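Local coordinates for cell division control protein 4 (Saccharomyces cerevisiae, PDB 3V7D) that recognises phosphorylated target proteins, such as the CDK inhibitor SIC1, as the substrate-binding subunit of an SCF ubiquitin ligase that marks them for proteasomal degradation, at residues 104-109 and 418-423; 405-410 and 439-444. The protein carries 1 engineered substitution. All coordinates share one frame; numbering follows the deposited sequence.

Contact 1: residues 104-109 and 418-423; sequences NWYNPK and NLRSGK
Y106 and N418 meet flat on flat, and their first torsions set this up. In Y106 the ring carbon CG lies anti to the carbonyl carbon (chi1 -82°), which carries the ring from the last helical residue of 104-109 over to the loop; in N418, CG is anti to the backbone N (chi1 -178°), sending the amide out under that ring. The two planes are 12° apart, and N418 ND2 sits 3.2 Å from the plane of the Y106 ring, over its centre. N418 OD1 lies under the phenolic end, 3.3 Å from Y106 CZ. The amide is also held at both ends. N418 OD1 accepts from R420 N at 2.8 Å, in the carbonyl plane, and from S421 N at 3.1 Å, well above that plane. Its ND2 donates to a water, 2.9 Å from N418 ND2, which in turn donates to Y106 O. This pattern tells the oxygen end from the nitrogen end and probably keeps the amide from turning.

R420 borders the phenol end: its CG is 3.4 Å from Y106 OH, its CD lies near the ring plane at the edge, and its guanidinium stands nearly upright to the ring. The polar ends look elsewhere, Y106 OH bonding to N404 O and R420 NH2 forming a salt bridge with E63. A leucine in place of Y106 would probably leave the N418 amide without its flat partner and N404 O without the hydroxyl.

The two bonds to OD1 define an Asx turn and an Asx motif at the end of strand 413-418. They shape the loop between the last two strands of a WD-repeat propeller blade, here packed against the end of helix 87-106.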
loop_
_atom_site.group_PDB
_atom_site.type_symbol
_atom_site.label_atom_id
_atom_site.label_comp_id
_atom_site.label_asym_id
_atom_site.label_seq_id
_atom_site.Cartn_x
_atom_site.Cartn_y
_atom_site.Cartn_z
ATOM N N ASN B 104 -3.410 5.432 15.663
ATOM C CA ASN B 104 -3.894 4.473 16.651
ATOM C C ASN B 104 -3.097 3.167 16.618
ATOM O O ASN B 104 -2.651 2.693 17.655
ATOM C CB ASN B 104 -5.390 4.203 16.464
ATOM C CG ASN B 104 -6.240 5.420 16.765
ATOM O OD1 ASN B 104 -5.820 6.325 17.491
ATOM N ND2 ASN B 104 -7.446 5.447 16.217
ATOM N N TRP B 105 -2.910 2.607 15.422
ATOM C CA TRP B 105 -2.073 1.425 15.233
ATOM C C TRP B 105 -0.667 1.617 15.812
ATOM O O TRP B 105 -0.083 0.685 16.361
ATOM C CB TRP B 105 -1.932 1.097 13.740
ATOM C CG TRP B 105 -3.032 0.275 13.141
ATOM C CD1 TRP B 105 -4.184 0.735 12.570
ATOM C CD2 TRP B 105 -3.067 -1.155 13.021
ATOM N NE1 TRP B 105 -4.939 -0.322 12.110
ATOM C CE2 TRP B 105 -4.276 -1.492 12.378
ATOM C CE3 TRP B 105 -2.197 -2.184 13.404
ATOM C CZ2 TRP B 105 -4.637 -2.813 12.109
ATOM C CZ3 TRP B 105 -2.557 -3.496 13.137
ATOM C CH2 TRP B 105 -3.765 -3.797 12.494
ATOM N N TYR B 106 -0.129 2.826 15.668
ATOM C CA TYR B 106 1.240 3.128 16.086
ATOM C C TYR B 106 1.350 3.533 17.558
ATOM O O TYR B 106 2.437 3.514 18.130
ATOM C CB TYR B 106 1.822 4.255 15.226
ATOM C CG TYR B 106 2.379 3.826 13.881
ATOM C CD1 TYR B 106 2.433 2.488 13.517
ATOM C CD2 TYR B 106 2.866 4.770 12.981
ATOM C CE1 TYR B 106 2.952 2.101 12.294
ATOM C CE2 TYR B 106 3.384 4.393 11.755
ATOM C CZ TYR B 106 3.426 3.057 11.419
ATOM O OH TYR B 106 3.941 2.677 10.202
ATOM N N ASN B 107 0.234 3.920 18.167
ATOM C CA ASN B 107 0.253 4.355 19.562
ATOM C C ASN B 107 0.285 3.176 20.540
ATOM O O ASN B 107 -0.714 2.475 20.701
ATOM C CB ASN B 107 -0.953 5.241 19.855
ATOM C CG ASN B 107 -0.865 5.925 21.209
ATOM O OD1 ASN B 107 0.007 5.620 22.024
ATOM N ND2 ASN B 107 -1.782 6.854 21.458
ATOM N N PRO B 108 1.425 2.978 21.223
ATOM C CA PRO B 108 1.577 1.845 22.149
ATOM C C PRO B 108 0.628 1.942 23.343
ATOM O O PRO B 108 0.458 0.967 24.075
ATOM C CB PRO B 108 3.031 1.966 22.618
ATOM C CG PRO B 108 3.349 3.414 22.483
ATOM C CD PRO B 108 2.571 3.903 21.283
ATOM N N LYS B 109 0.025 3.109 23.536
ATOM C CA LYS B 109 -0.941 3.301 24.608
ATOM C C LYS B 109 -2.371 3.225 24.097
ATOM O O LYS B 109 -3.321 3.296 24.878
ATOM C CB LYS B 109 -0.715 4.639 25.310
ATOM C CG LYS B 109 0.583 4.695 26.096
ATOM C CD LYS B 109 0.705 5.982 26.896
ATOM C CE LYS B 109 0.493 7.203 26.024
ATOM N NZ LYS B 109 0.961 8.451 26.690
ATOM N N ASN B 418 5.557 -1.743 14.097
ATOM C CA ASN B 418 5.671 -0.510 13.327
ATOM C C ASN B 418 6.838 -0.644 12.356
ATOM O O ASN B 418 7.995 -0.654 12.776
ATOM C CB ASN B 418 5.917 0.661 14.283
ATOM C CG ASN B 418 6.005 2.013 13.579
ATOM O OD1 ASN B 418 6.389 2.112 12.409
ATOM N ND2 ASN B 418 5.662 3.066 14.308
ATOM N N LEU B 419 6.543 -0.738 11.063
ATOM C CA LEU B 419 7.593 -0.943 10.066
ATOM C C LEU B 419 8.420 0.312 9.776
ATOM O O LEU B 419 9.507 0.217 9.210
ATOM C CB LEU B 419 7.016 -1.514 8.768
ATOM C CG LEU B 419 6.435 -2.926 8.872
ATOM C CD1 LEU B 419 6.061 -3.450 7.494
ATOM C CD2 LEU B 419 7.415 -3.871 9.566
ATOM N N ARG B 420 7.916 1.481 10.164
ATOM C CA ARG B 420 8.688 2.713 10.005
ATOM C C ARG B 420 9.794 2.823 11.050
ATOM O O ARG B 420 10.949 3.069 10.714
ATOM C CB ARG B 420 7.788 3.945 10.075
ATOM C CG ARG B 420 6.803 4.048 8.937
ATOM C CD ARG B 420 6.117 5.394 8.935
ATOM N NE ARG B 420 4.981 5.407 8.023
ATOM C CZ ARG B 420 4.178 6.450 7.853
ATOM N NH1 ARG B 420 4.393 7.572 8.533
ATOM N NH2 ARG B 420 3.164 6.370 7.001
ATOM N N SER B 421 9.430 2.636 12.314
ATOM C CA SER B 421 10.375 2.754 13.416
ATOM C C SER B 421 11.066 1.424 13.669
ATOM O O SER B 421 12.083 1.361 14.363
ATOM C CB SER B 421 9.643 3.177 14.686
ATOM O OG SER B 421 8.824 2.119 15.159
ATOM N N GLY B 422 10.495 0.357 13.120
ATOM C CA GLY B 422 11.037 -0.976 13.310
ATOM C C GLY B 422 10.705 -1.567 14.668
ATOM O O GLY B 422 11.188 -2.635 15.027
ATOM N N LYS B 423 9.868 -0.876 15.428
ATOM C CA LYS B 423 9.595 -1.289 16.799
ATOM C C LYS B 423 8.274 -2.038 16.994
ATOM O O LYS B 423 7.289 -1.809 16.289
ATOM C CB LYS B 423 9.657 -0.083 17.731
ATOM C CG LYS B 423 11.071 0.419 17.994
ATOM C CD LYS B 423 11.060 1.860 18.480
ATOM C CE LYS B 423 10.173 2.046 19.708
ATOM N NZ LYS B 423 10.848 1.617 20.971
HETATM O O HOH W 1 4.912 2.851 17.105
#

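Contact 2: residues 405-410 and 439-444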
loop_
_atom_site.group_PDB
_atom_site.type_symbol
_atom_site.label_atom_id
_atom_site.label_comp_id
_atom_site.label_asym_id
_atom_site.label_seq_id
_atom_site.Cartn_x
_atom_site.Cartn_y
_atom_site.Cartn_z
ATOM N N ILE B 405 2.540 -1.534 8.538
ATOM C CA ILE B 405 2.295 -2.429 9.660
ATOM C C ILE B 405 2.585 -3.887 9.320
ATOM O O ILE B 405 2.231 -4.362 8.244
ATOM C CB ILE B 405 0.823 -2.318 10.134
ATOM C CG1 ILE B 405 0.571 -0.970 10.812
ATOM C CG2 ILE B 405 0.467 -3.444 11.096
ATOM C CD1 ILE B 405 1.151 -0.883 12.210
ATOM N N LEU B 406 3.237 -4.587 10.246
ATOM C CA LEU B 406 3.339 -6.041 10.202
ATOM C C LEU B 406 2.625 -6.635 11.419
ATOM O O LEU B 406 2.854 -6.208 12.552
ATOM C CB LEU B 406 4.804 -6.484 10.198
ATOM C CG LEU B 406 5.102 -7.969 10.450
ATOM C CD1 LEU B 406 4.632 -8.827 9.287
ATOM C CD2 LEU B 406 6.594 -8.220 10.742
ATOM N N VAL B 407 1.749 -7.605 11.178
ATOM C CA VAL B 407 1.141 -8.367 12.259
ATOM C C VAL B 407 1.496 -9.834 12.046
ATOM O O VAL B 407 1.265 -10.369 10.970
ATOM C CB VAL B 407 -0.395 -8.215 12.287
ATOM C CG1 VAL B 407 -0.988 -9.066 13.401
ATOM C CG2 VAL B 407 -0.790 -6.761 12.469
ATOM N N SER B 408 2.068 -10.479 13.057
ATOM C CA SER B 408 2.501 -11.872 12.911
ATOM C C SER B 408 1.993 -12.755 14.045
ATOM O O SER B 408 1.733 -12.281 15.151
ATOM C CB SER B 408 4.027 -11.955 12.822
ATOM O OG SER B 408 4.642 -11.282 13.911
ATOM N N GLY B 409 1.850 -14.043 13.766
ATOM C CA GLY B 409 1.324 -14.965 14.751
ATOM C C GLY B 409 2.045 -16.298 14.810
ATOM O O GLY B 409 2.530 -16.823 13.801
ATOM N N SER B 410 2.115 -16.844 16.016
ATOM C CA SER B 410 2.645 -18.183 16.235
ATOM C C SER B 410 2.152 -18.640 17.597
ATOM O O SER B 410 1.409 -17.917 18.260
ATOM C CB SER B 410 4.171 -18.181 16.207
ATOM O OG SER B 410 4.701 -17.473 17.313
ATOM N N VAL B 439 -4.272 -14.443 10.183
ATOM C CA VAL B 439 -4.431 -13.031 10.489
ATOM C C VAL B 439 -4.529 -12.212 9.197
ATOM O O VAL B 439 -3.882 -12.518 8.195
ATOM C CB VAL B 439 -3.294 -12.503 11.416
ATOM C CG1 VAL B 439 -1.998 -12.288 10.640
ATOM C CG2 VAL B 439 -3.714 -11.216 12.079
ATOM N N ASN B 440 -5.365 -11.184 9.227
ATOM C CA ASN B 440 -5.611 -10.347 8.060
ATOM C C ASN B 440 -6.083 -8.994 8.562
ATOM O O ASN B 440 -6.850 -8.917 9.525
ATOM C CB ASN B 440 -6.685 -10.994 7.175
ATOM C CG ASN B 440 -6.761 -10.376 5.778
ATOM O OD1 ASN B 440 -6.782 -9.156 5.622
ATOM N ND2 ASN B 440 -6.809 -11.230 4.755
ATOM N N PHE B 441 -5.616 -7.920 7.939
ATOM C CA PHE B 441 -6.116 -6.604 8.315
ATOM C C PHE B 441 -6.245 -5.666 7.128
ATOM O O PHE B 441 -5.546 -5.808 6.126
ATOM C CB PHE B 441 -5.262 -5.972 9.428
ATOM C CG PHE B 441 -3.871 -5.587 8.997
ATOM C CD1 PHE B 441 -3.628 -4.361 8.387
ATOM C CD2 PHE B 441 -2.803 -6.439 9.224
ATOM C CE1 PHE B 441 -2.348 -4.003 7.996
ATOM C CE2 PHE B 441 -1.517 -6.087 8.837
ATOM C CZ PHE B 441 -1.292 -4.869 8.221
ATOM N N LYS B 442 -7.156 -4.709 7.257
ATOM C CA LYS B 442 -7.293 -3.636 6.287
ATOM C C LYS B 442 -7.835 -2.414 7.007
ATOM O O LYS B 442 -8.892 -2.475 7.641
ATOM C CB LYS B 442 -8.223 -4.034 5.137
ATOM C CG LYS B 442 -8.124 -3.098 3.935
ATOM C CD LYS B 442 -9.038 -3.512 2.784
ATOM C CE LYS B 442 -10.501 -3.186 3.065
ATOM N NZ LYS B 442 -11.348 -3.279 1.836
ATOM N N GLY B 443 -7.098 -1.314 6.924
ATOM C CA GLY B 443 -7.502 -0.079 7.570
ATOM C C GLY B 443 -7.679 -0.212 9.073
ATOM O O GLY B 443 -6.743 -0.544 9.799
ATOM N N LYS B 444 -8.898 0.039 9.536
ATOM C CA LYS B 444 -9.189 0.094 10.963
ATOM C C LYS B 444 -9.467 -1.280 11.565
ATOM O O LYS B 444 -9.612 -1.411 12.781
ATOM C CB LYS B 444 -10.401 0.992 11.206
ATOM C CG LYS B 444 -11.631 0.569 10.412
ATOM C CD LYS B 444 -12.829 1.466 10.681
ATOM C CE LYS B 444 -13.693 0.905 11.799
ATOM N NZ LYS B 444 -14.625 1.928 12.330
#
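The F441 ring points its far edge at I405: I405 O lies near the ring plane, 3.6 Å from F441 CZ, facing the rim where the ring's C-H bonds are probably slightly positive. V407 CG2 approaches obliquely, 3.8 Å from F441 CE2. Two further aromatics complete the ring's surroundings, Y400 in an edge-to-face arrangement and W105 with its plane at about 45° to that of F441.

F441 reaches strand 405-410 because its CG lies between the backbone N and the carbonyl carbon (chi1 68°), a crowded position. On the other strand, I405 presents its CG2 branch, 3.7 Å from F441 CZ, while its longer CG1 branch turns off toward Y106; CG2 also touches W105. V407 uses both methyls: CG2 serves the ring and V407 CG1 meets V439 CG2 at 3.7 Å. Since the two branches take different partners, V407 fits between F441 and V439.

The strand axes approach to 7.8 Å and run nearly antiparallel, 162° between directions. That separation is too wide for backbone pairing, and no hydrogen bond crosses between the two segments. They belong to different sheets: 405-410 is the second strand of the WD 7 sheet, and 439-442 ends strand 435-442, one edge of the sheet that also holds 445-452, 455-462 and 113-118. The contact is thus face-to-face packing of neighbouring blades of a WD40 propeller, with F414 and Y400 of the WD 7 sheet also touching V439.

All four touching residues are buried, and their side chains meet through carbon alone, so between these two segments cohesion rests on apolar fit; the nearby hydrogen bond from V439 N to T398 OG1 adds one directional link between the blades.

In the fold
Contact 1 is a surface contact, its centre about 21 Å from the centre of the chain, whereas contact 2 is buried, its centre about 10 Å from that point; the two contact centres lie 13 Å apart. Both involve the WD 7 sheet. Contact 1 joins the loop between strands 413-418 and 424-426 to the end of helix 87-106, and contact 2 joins strand 405-410 to the neighbouring blade. Chemistry follows place: an amide-ring stack, a bridging water and charged ends outside, branched aliphatics and a phenyl inside. They meet directly, with W105 NE1 2.9 Å from G443 O in a probable hydrogen bond and Y106 CE1 3.5 Å from I405 CD1, so the helix end packs against both blades.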